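Local coordinates for putative sugar binding protein (Bacteroides vulgatus ATCC 8482, PDB 3KEZ) that probably binds sugars at the bacterial outer membrane as a calcium-containing member of the SusD family of nutrient-capturing proteins, at residues Asp300-Ile305 and Asn362-Arg367; Gln292-Asp297 and Arg388-Val393; Tyr31-Ser36 and Tyr86-Asn91. One frame throughout, in Å; residues are numbered along the deposited sequence.

Contact 1 (Asp300-Ile305 and Asn362-Arg367); sequences DVRLKI and NSIVQR
Two methyl groups touch polar atoms across the contact: V301 CG1 meets the backbone O of R367 at 4.0 Å, and the methyl CG2 of I364 approaches R302 NH1 obliquely, also at 4.0 Å. The R302 and I364 side chains cross at about a right angle. V301 CG1 lies between its own backbone N and carbonyl carbon (chi1 79°), on the side facing the helix.

The hydrogen bonds to D300 lie within 300-305; none crosses to 362-367. D300 OD1 accepts R302 N through its anti lone pair, closing an Asx turn, and takes R302 NE through its syn lone pair at 2.9 Å. D300 OD2 receives R302 NH2 at 2.8 Å in a straight bond lying in the guanidinium plane. This side-on, two-nitrogen grip fixes the rotation of the guanidinium, and the R302 chain, bent at chi3 (-64°), brings NH1 toward I364.

On helix 381-392, E391 forms salt bridges with R302 and R367, and E387 with R302; R367 also pairs with E254 and hydrogen-bonds S338 of helix 337-350. R302 NH1 and R367 NH2 stay 5.9 Å apart, their like charges probably offset by these carboxylates. An Asx turn leading into a 3-10 segment here packs against helix 354-368 of the helical SusD-family fold.

Contact 2 (Gln292-Asp297 and Arg388-Val393); sequences QLLKKD and RRKELV
L293 drives its two methyls into separate partners, R389 and K390, in a helix-to-helix packing of 288-295 against 381-392 within the SusD-family part of the chain. CG of L293 stands anti to the backbone N (chi1 151°), carrying the isobutyl group out between R389 and K390. Its CD1 sits over the centre of one face of the R389 guanidinium, 3.2 Å above the plane and 3.3 Å from R389 CZ.

Packing is equally tight at K390, whose aliphatic chain is extended beyond CG. L293 CD2 approaches K390 CE at 3.3 Å and K390 CG at 3.4 Å, both closer than usual for carbon pairs. On the buried flank L294 CD1 meets K390 CG at 3.9 Å, the two side chains running past each other in opposite directions.

A bend of the R389 chain at chi3 (-82°) lays its guanidinium over L293 CD1, while R389 NH2 forms a salt bridge with D54 and NH1 one with D386. With R389 replaced by an alanine, L293 CD1 would probably lose the flat surface it rests on, and D54 and D386 a charged mate.

The polar end of K390 is held more loosely than its aliphatic part. No direct hydrogen bond spans the segments; a water lies between K390 NZ and L293 O instead. Its leg to L293 O is unusually short and therefore doubtful, and the bridge rests on the other leg, where K390 NZ donates to the water oxygen at 3.1 Å.

Contact 3 (Tyr31-Ser36 and Tyr86-Asn91); sequences YSTMQS and YSIIQN
T33 and I88 lie alongside each other with their side chains running in opposite directions, the methyl CG2 of T33 touching I88 CG1 at 3.8 Å. That methyl is anti to the T33 backbone N, which leaves OG1 beside the N (chi1 -57°). OG1 is hydrogen-bonded to G29 O one helical turn earlier and also to a water at 2.9 Å.

M34, a selenomethionine, meets I88 differently. The two side chains cross at about a right angle, and the extended end of I88 (chi2 161°) puts CD1 against M34 CG at 3.7 Å. I88 therefore touches both residues, CG1 serving the threonine and CD1 the selenomethionine, while I122 and M125 of helix 109-134 line the buried side.

Across the partly exposed side the same water is 3.1 Å from S87 OG and weakly accepts from N91 ND2. N91 ND2 also donates to S87 O at 3.0 Å, from above the carbonyl plane, while N91 N reaches that oxygen from the opposite face. The contact joins helix 20-34 to helix 80-96 in the N-terminal part of the SusD-family helical fold, with the M34 side chain about 8 Å from that of the calcium ligand N261.

Contact 3 closes first along the chain, bringing helix 20-34 and helix 80-96 together across a loop of 49 residues. The chain then runs on to 292-297, where contact 2 opens. Contact 1 opens at 300-305 and closes at 362-367 before contact 2 closes at 388-393, so contact 1 lies wholly within the larger loop of contact 2. Contact 2 ties helix 288-295 to helix 381-392; contact 1 ties the loop after helix 288-295 to helix 354-368. Their centres are about 9 Å apart, and E391 of contact 2 bridges R302 and R367 of contact 1. Contact 3 lies across the chain's centre, in its N-terminal part, about 34 Å from contact 1 and about 32 Å from contact 2 between centres.

Contact 1 (Asp300-Ile305 and Asn362-Arg367)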
loop_
_atom_site.group_PDB
_atom_site.type_symbol
_atom_site.label_atom_id
_atom_site.label_comp_id
_atom_site.label_asym_id
_atom_site.label_seq_id
_atom_site.Cartn_x
_atom_site.Cartn_y
_atom_site.Cartn_z
ATOM N N ASP A 300 -23.941 -5.618 3.398
ATOM C CA ASP A 300 -22.702 -4.917 3.115
ATOM C C ASP A 300 -22.199 -5.423 1.769
ATOM O O ASP A 300 -21.955 -6.634 1.597
ATOM C CB ASP A 300 -21.674 -5.150 4.255
ATOM C CG ASP A 300 -20.447 -4.254 4.135
ATOM O OD1 ASP A 300 -19.870 -4.173 3.024
ATOM O OD2 ASP A 300 -20.073 -3.606 5.124
ATOM N N VAL A 301 -22.033 -4.516 0.803
ATOM C CA VAL A 301 -21.652 -4.946 -0.563
ATOM C C VAL A 301 -20.278 -5.633 -0.581
ATOM O O VAL A 301 -20.001 -6.454 -1.451
ATOM C CB VAL A 301 -21.670 -3.779 -1.553
ATOM C CG1 VAL A 301 -20.407 -2.950 -1.408
ATOM C CG2 VAL A 301 -21.888 -4.277 -2.989
ATOM N N ARG A 302 -19.431 -5.382 0.409
ATOM C CA ARG A 302 -18.115 -5.997 0.396
ATOM C C ARG A 302 -18.151 -7.506 0.693
ATOM O O ARG A 302 -17.205 -8.231 0.380
ATOM C CB ARG A 302 -17.166 -5.240 1.339
ATOM C CG ARG A 302 -16.914 -3.818 0.840
ATOM C CD ARG A 302 -16.381 -2.876 1.910
ATOM N NE ARG A 302 -17.343 -2.661 2.993
ATOM C CZ ARG A 302 -17.361 -1.582 3.780
ATOM N NH1 ARG A 302 -16.484 -0.579 3.614
ATOM N NH2 ARG A 302 -18.248 -1.516 4.745
ATOM N N LEU A 303 -19.246 -7.991 1.283
ATOM C CA LEU A 303 -19.449 -9.436 1.375
ATOM C C LEU A 303 -19.432 -10.063 -0.026
ATOM O O LEU A 303 -18.979 -11.196 -0.174
ATOM C CB LEU A 303 -20.752 -9.793 2.102
ATOM C CG LEU A 303 -20.799 -9.485 3.602
ATOM C CD1 LEU A 303 -22.242 -9.459 4.142
ATOM C CD2 LEU A 303 -19.956 -10.550 4.296
ATOM N N LYS A 304 -19.845 -9.318 -1.055
ATOM C CA LYS A 304 -19.903 -9.887 -2.406
ATOM C C LYS A 304 -18.567 -10.008 -3.143
ATOM O O LYS A 304 -18.540 -10.460 -4.289
ATOM C CB LYS A 304 -20.872 -9.077 -3.257
ATOM C CG LYS A 304 -22.316 -9.244 -2.848
ATOM C CD LYS A 304 -23.198 -8.283 -3.632
ATOM C CE LYS A 304 -24.679 -8.577 -3.420
ATOM N NZ LYS A 304 -25.511 -7.854 -4.416
ATOM N N ILE A 305 -17.469 -9.593 -2.514
ATOM C CA ILE A 305 -16.141 -9.813 -3.082
ATOM C C ILE A 305 -15.381 -10.899 -2.332
ATOM O O ILE A 305 -14.169 -11.020 -2.478
ATOM C CB ILE A 305 -15.284 -8.517 -3.226
ATOM C CG1 ILE A 305 -15.021 -7.790 -1.897
ATOM C CG2 ILE A 305 -15.888 -7.591 -4.292
ATOM C CD1 ILE A 305 -14.166 -8.602 -0.901
ATOM N N ASN A 362 -19.385 8.882 5.496
ATOM C CA ASN A 362 -20.700 8.478 5.052
ATOM C C ASN A 362 -20.676 8.034 3.584
ATOM O O ASN A 362 -21.401 7.126 3.213
ATOM C CB ASN A 362 -21.759 9.570 5.296
ATOM C CG ASN A 362 -22.997 9.036 5.987
ATOM O OD1 ASN A 362 -23.042 7.886 6.434
ATOM N ND2 ASN A 362 -24.020 9.877 6.080
ATOM N N SER A 363 -19.814 8.627 2.777
ATOM C CA SER A 363 -19.677 8.233 1.391
ATOM C C SER A 363 -19.240 6.744 1.291
ATOM O O SER A 363 -19.768 6.003 0.461
ATOM C CB SER A 363 -18.696 9.181 0.658
ATOM O OG SER A 363 -19.295 10.457 0.421
ATOM N N ILE A 364 -18.302 6.319 2.143
ATOM C CA ILE A 364 -17.870 4.927 2.181
ATOM C C ILE A 364 -18.967 4.019 2.748
ATOM O O ILE A 364 -19.311 3.009 2.114
ATOM C CB ILE A 364 -16.540 4.748 2.900
ATOM C CG1 ILE A 364 -15.463 5.593 2.195
ATOM C CG2 ILE A 364 -16.113 3.307 2.902
ATOM C CD1 ILE A 364 -15.328 5.356 0.629
ATOM N N VAL A 365 -19.484 4.364 3.930
ATOM C CA VAL A 365 -20.608 3.652 4.567
ATOM C C VAL A 365 -21.792 3.448 3.614
ATOM O O VAL A 365 -22.244 2.331 3.424
ATOM C CB VAL A 365 -21.133 4.416 5.773
ATOM C CG1 VAL A 365 -22.460 3.826 6.228
ATOM C CG2 VAL A 365 -20.072 4.427 6.883
ATOM N N GLN A 366 -22.267 4.528 2.993
ATOM C CA GLN A 366 -23.460 4.447 2.161
ATOM C C GLN A 366 -23.228 3.748 0.806
ATOM O O GLN A 366 -24.132 3.146 0.270
ATOM C CB GLN A 366 -24.122 5.825 1.996
ATOM C CG GLN A 366 -24.627 6.288 3.366
ATOM C CD GLN A 366 -25.388 7.566 3.372
ATOM O OE1 GLN A 366 -25.108 8.452 2.580
ATOM N NE2 GLN A 366 -26.352 7.690 4.303
ATOM N N ARG A 367 -22.019 3.806 0.273
ATOM C CA ARG A 367 -21.696 2.972 -0.900
ATOM C C ARG A 367 -21.735 1.448 -0.564
ATOM O O ARG A 367 -22.179 0.618 -1.380
ATOM C CB ARG A 367 -20.346 3.413 -1.475
ATOM C CG ARG A 367 -19.972 2.800 -2.816
ATOM C CD ARG A 367 -19.213 1.467 -2.693
ATOM N NE ARG A 367 -17.953 1.556 -1.946
ATOM C CZ ARG A 367 -16.810 2.066 -2.405
ATOM N NH1 ARG A 367 -16.708 2.574 -3.642
ATOM N NH2 ARG A 367 -15.764 2.059 -1.609
#

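Contact 2 (Gln292-Asp297 and Arg388-Val393)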
loop_
_atom_site.group_PDB
_atom_site.type_symbol
_atom_site.label_atom_id
_atom_site.label_comp_id
_atom_site.label_asym_id
_atom_site.label_seq_id
_atom_site.Cartn_x
_atom_site.Cartn_y
_atom_site.Cartn_z
ATOM N N GLN A 292 -16.828 -12.335 10.601
ATOM C CA GLN A 292 -17.914 -12.004 11.530
ATOM C C GLN A 292 -18.188 -10.498 11.657
ATOM O O GLN A 292 -19.358 -10.082 11.662
ATOM C CB GLN A 292 -17.683 -12.650 12.873
ATOM C CG GLN A 292 -17.839 -14.170 12.735
ATOM C CD GLN A 292 -17.555 -14.932 13.999
ATOM O OE1 GLN A 292 -17.062 -14.379 14.997
ATOM N NE2 GLN A 292 -17.818 -16.240 13.952
ATOM N N LEU A 293 -17.134 -9.692 11.717
ATOM C CA LEU A 293 -17.259 -8.221 11.659
ATOM C C LEU A 293 -17.964 -7.773 10.380
ATOM O O LEU A 293 -18.865 -6.921 10.422
ATOM C CB LEU A 293 -15.860 -7.567 11.780
ATOM C CG LEU A 293 -15.449 -6.205 11.162
ATOM C CD1 LEU A 293 -14.039 -5.927 11.546
ATOM C CD2 LEU A 293 -15.500 -6.132 9.663
ATOM N N LEU A 294 -17.558 -8.347 9.238
ATOM C CA LEU A 294 -18.058 -7.888 7.948
ATOM C C LEU A 294 -19.525 -8.280 7.815
ATOM O O LEU A 294 -20.346 -7.478 7.373
ATOM C CB LEU A 294 -17.216 -8.407 6.767
ATOM C CG LEU A 294 -17.473 -7.796 5.376
ATOM C CD1 LEU A 294 -17.272 -6.283 5.359
ATOM C CD2 LEU A 294 -16.634 -8.474 4.243
ATOM N N LYS A 295 -19.869 -9.495 8.242
ATOM C CA LYS A 295 -21.225 -9.956 8.065
ATOM C C LYS A 295 -22.220 -9.460 9.120
ATOM O O LYS A 295 -23.422 -9.738 8.995
ATOM C CB LYS A 295 -21.260 -11.471 7.909
ATOM C CG LYS A 295 -21.088 -12.299 9.148
ATOM C CD LYS A 295 -20.938 -13.789 8.697
ATOM C CE LYS A 295 -21.830 -14.741 9.446
ATOM N NZ LYS A 295 -21.101 -15.587 10.444
ATOM N N LYS A 296 -21.758 -8.707 10.122
ATOM C CA LYS A 296 -22.669 -8.027 11.046
ATOM C C LYS A 296 -23.776 -7.292 10.270
ATOM O O LYS A 296 -24.935 -7.335 10.682
ATOM C CB LYS A 296 -21.935 -7.067 11.979
ATOM C CG LYS A 296 -22.802 -6.469 13.082
ATOM N N ASP A 297 -23.422 -6.644 9.152
ATOM C CA ASP A 297 -24.415 -6.150 8.189
ATOM C C ASP A 297 -24.437 -7.077 6.967
ATOM O O ASP A 297 -23.591 -6.952 6.115
ATOM C CB ASP A 297 -24.085 -4.698 7.786
ATOM C CG ASP A 297 -25.039 -4.125 6.754
ATOM O OD1 ASP A 297 -26.036 -4.792 6.403
ATOM O OD2 ASP A 297 -24.781 -2.992 6.298
ATOM N N ARG A 388 -12.382 1.481 7.641
ATOM C CA ARG A 388 -11.208 1.329 6.776
ATOM C C ARG A 388 -10.823 -0.165 6.591
ATOM O O ARG A 388 -10.491 -0.596 5.493
ATOM C CB ARG A 388 -10.031 2.117 7.372
ATOM C CG ARG A 388 -8.765 2.191 6.536
ATOM C CD ARG A 388 -7.565 2.680 7.370
ATOM N NE ARG A 388 -6.395 2.896 6.538
ATOM C CZ ARG A 388 -6.249 3.939 5.696
ATOM N NH1 ARG A 388 -7.174 4.888 5.580
ATOM N NH2 ARG A 388 -5.162 4.017 4.946
ATOM N N ARG A 389 -10.837 -0.941 7.665
ATOM C CA ARG A 389 -10.455 -2.345 7.561
ATOM C C ARG A 389 -11.409 -3.155 6.650
ATOM O O ARG A 389 -10.981 -4.078 5.966
ATOM C CB ARG A 389 -10.320 -2.985 8.944
ATOM C CG ARG A 389 -11.652 -3.280 9.613
ATOM C CD ARG A 389 -11.544 -3.303 11.103
ATOM N NE ARG A 389 -11.047 -4.591 11.523
ATOM C CZ ARG A 389 -11.126 -5.077 12.756
ATOM N NH1 ARG A 389 -11.693 -4.379 13.736
ATOM N NH2 ARG A 389 -10.625 -6.270 13.009
ATOM N N LYS A 390 -12.690 -2.796 6.635
ATOM C CA LYS A 390 -13.645 -3.439 5.735
ATOM C C LYS A 390 -13.348 -3.042 4.327
ATOM O O LYS A 390 -13.311 -3.903 3.439
ATOM C CB LYS A 390 -15.096 -3.112 6.090
ATOM C CG LYS A 390 -15.509 -3.556 7.510
ATOM C CD LYS A 390 -16.972 -3.107 7.836
ATOM C CE LYS A 390 -17.289 -3.353 9.281
ATOM N NZ LYS A 390 -18.507 -2.634 9.666
ATOM N N GLU A 391 -13.052 -1.757 4.114
ATOM C CA GLU A 391 -12.782 -1.266 2.761
ATOM C C GLU A 391 -11.459 -1.752 2.152
ATOM O O GLU A 391 -11.406 -2.048 0.964
ATOM C CB GLU A 391 -12.832 0.266 2.739
ATOM C CG GLU A 391 -12.749 0.806 1.345
ATOM C CD GLU A 391 -13.898 0.331 0.483
ATOM O OE1 GLU A 391 -15.066 0.436 0.947
ATOM O OE2 GLU A 391 -13.647 -0.138 -0.653
ATOM N N LEU A 392 -10.397 -1.860 2.952
ATOM C CA LEU A 392 -9.060 -2.053 2.425
ATOM C C LEU A 392 -8.457 -3.447 2.683
ATOM O O LEU A 392 -7.280 -3.657 2.480
ATOM C CB LEU A 392 -8.138 -0.957 2.949
ATOM C CG LEU A 392 -8.515 0.496 2.552
ATOM C CD1 LEU A 392 -7.409 1.475 3.028
ATOM C CD2 LEU A 392 -8.678 0.637 1.039
ATOM N N VAL A 393 -9.277 -4.385 3.130
ATOM C CA VAL A 393 -8.862 -5.772 3.301
ATOM C C VAL A 393 -8.196 -6.318 2.001
ATOM O O VAL A 393 -8.707 -6.113 0.864
ATOM C CB VAL A 393 -10.025 -6.647 3.813
ATOM C CG1 VAL A 393 -11.179 -6.716 2.807
ATOM C CG2 VAL A 393 -9.508 -8.015 4.222
HETATM O O HOH W 1 -19.079 -4.829 11.824
#

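Contact 3 (Tyr31-Ser36 and Tyr86-Asn91)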
loop_
_atom_site.group_PDB
_atom_site.type_symbol
_atom_site.label_atom_id
_atom_site.label_comp_id
_atom_site.label_asym_id
_atom_site.label_seq_id
_atom_site.Cartn_x
_atom_site.Cartn_y
_atom_site.Cartn_z
ATOM N N TYR A 31 8.600 0.852 -13.418
ATOM C CA TYR A 31 7.261 0.301 -13.323
ATOM C C TYR A 31 7.339 -1.207 -13.537
ATOM O O TYR A 31 6.681 -1.957 -12.834
ATOM C CB TYR A 31 6.317 0.966 -14.343
ATOM C CG TYR A 31 5.870 2.356 -13.911
ATOM C CD1 TYR A 31 5.064 2.541 -12.774
ATOM C CD2 TYR A 31 6.232 3.477 -14.639
ATOM C CE1 TYR A 31 4.643 3.808 -12.374
ATOM C CE2 TYR A 31 5.808 4.782 -14.245
ATOM C CZ TYR A 31 5.027 4.927 -13.097
ATOM O OH TYR A 31 4.618 6.182 -12.701
ATOM N N SER A 32 8.204 -1.671 -14.438
ATOM C CA SER A 32 8.333 -3.115 -14.675
ATOM C C SER A 32 8.840 -3.817 -13.401
ATOM O O SER A 32 8.328 -4.889 -13.021
ATOM C CB SER A 32 9.241 -3.397 -15.882
ATOM O OG SER A 32 9.565 -4.771 -15.961
ATOM N N THR A 33 9.807 -3.192 -12.724
ATOM C CA THR A 33 10.288 -3.685 -11.418
ATOM C C THR A 33 9.185 -3.732 -10.351
ATOM O O THR A 33 9.056 -4.727 -9.615
ATOM C CB THR A 33 11.509 -2.836 -10.910
ATOM O OG1 THR A 33 12.543 -2.870 -11.906
ATOM C CG2 THR A 33 12.053 -3.340 -9.559
HETATM N N MSE A 34 8.384 -2.671 -10.284
HETATM C CA MSE A 34 7.279 -2.599 -9.333
HETATM C C MSE A 34 6.239 -3.672 -9.558
HETATM O O MSE A 34 5.550 -4.038 -8.610
HETATM C CB MSE A 34 6.573 -1.228 -9.429
HETATM C CG MSE A 34 7.475 -0.080 -9.027
HETATM SE SE MSE A 34 6.734 1.651 -9.307
HETATM C CE MSE A 34 5.562 1.606 -7.855
ATOM N N GLN A 35 6.071 -4.109 -10.819
ATOM C CA GLN A 35 5.150 -5.197 -11.193
ATOM C C GLN A 35 5.503 -6.587 -10.670
ATOM O O GLN A 35 4.645 -7.480 -10.690
ATOM C CB GLN A 35 5.003 -5.302 -12.727
ATOM C CG GLN A 35 4.067 -4.280 -13.273
ATOM C CD GLN A 35 4.322 -3.956 -14.706
ATOM O OE1 GLN A 35 4.737 -4.830 -15.502
ATOM N NE2 GLN A 35 4.046 -2.691 -15.073
ATOM N N SER A 36 6.732 -6.787 -10.211
ATOM C CA SER A 36 7.157 -8.115 -9.740
ATOM C C SER A 36 6.302 -8.587 -8.582
ATOM O O SER A 36 5.880 -7.783 -7.748
ATOM C CB SER A 36 8.641 -8.058 -9.269
ATOM O OG SER A 36 9.057 -9.267 -8.668
ATOM N N TYR A 86 15.274 -0.542 -3.085
ATOM C CA TYR A 86 16.482 0.218 -3.313
ATOM C C TYR A 86 16.834 0.263 -4.795
ATOM O O TYR A 86 17.372 1.269 -5.286
ATOM C CB TYR A 86 17.663 -0.283 -2.455
ATOM C CG TYR A 86 17.657 0.405 -1.095
ATOM C CD1 TYR A 86 17.813 1.806 -0.982
ATOM C CD2 TYR A 86 17.406 -0.323 0.068
ATOM C CE1 TYR A 86 17.753 2.432 0.232
ATOM C CE2 TYR A 86 17.349 0.289 1.296
ATOM C CZ TYR A 86 17.513 1.661 1.384
ATOM O OH TYR A 86 17.488 2.237 2.618
ATOM N N SER A 87 16.525 -0.806 -5.525
ATOM C CA SER A 87 16.633 -0.776 -6.993
ATOM C C SER A 87 15.794 0.335 -7.625
ATOM O O SER A 87 16.287 1.129 -8.439
ATOM C CB SER A 87 16.199 -2.118 -7.562
ATOM O OG SER A 87 16.298 -2.111 -8.958
ATOM N N ILE A 88 14.517 0.374 -7.255
ATOM C CA ILE A 88 13.598 1.408 -7.659
ATOM C C ILE A 88 14.130 2.827 -7.309
ATOM O O ILE A 88 14.212 3.728 -8.175
ATOM C CB ILE A 88 12.191 1.158 -7.018
ATOM C CG1 ILE A 88 11.524 -0.063 -7.642
ATOM C CG2 ILE A 88 11.327 2.426 -7.110
ATOM C CD1 ILE A 88 10.414 -0.638 -6.787
ATOM N N ILE A 89 14.494 3.024 -6.051
ATOM C CA ILE A 89 15.097 4.316 -5.626
ATOM C C ILE A 89 16.347 4.691 -6.459
ATOM O O ILE A 89 16.496 5.831 -6.881
ATOM C CB ILE A 89 15.470 4.309 -4.078
ATOM C CG1 ILE A 89 14.186 4.213 -3.234
ATOM C CG2 ILE A 89 16.386 5.508 -3.768
ATOM C CD1 ILE A 89 14.387 3.942 -1.676
ATOM N N GLN A 90 17.243 3.745 -6.704
ATOM C CA GLN A 90 18.433 4.062 -7.538
ATOM C C GLN A 90 18.047 4.605 -8.914
ATOM O O GLN A 90 18.649 5.550 -9.390
ATOM C CB GLN A 90 19.344 2.844 -7.743
ATOM C CG GLN A 90 20.249 2.507 -6.618
ATOM C CD GLN A 90 21.332 3.540 -6.401
ATOM O OE1 GLN A 90 22.285 3.641 -7.181
ATOM N NE2 GLN A 90 21.202 4.298 -5.334
ATOM N N ASN A 91 17.043 4.004 -9.563
ATOM C CA ASN A 91 16.615 4.492 -10.891
ATOM C C ASN A 91 15.848 5.815 -10.854
ATOM O O ASN A 91 15.907 6.629 -11.816
ATOM C CB ASN A 91 15.852 3.380 -11.626
ATOM C CG ASN A 91 16.799 2.279 -12.113
ATOM O OD1 ASN A 91 17.543 2.484 -13.057
ATOM N ND2 ASN A 91 16.820 1.150 -11.420
HETATM O O HOH W 2 14.185 -0.770 -10.724
#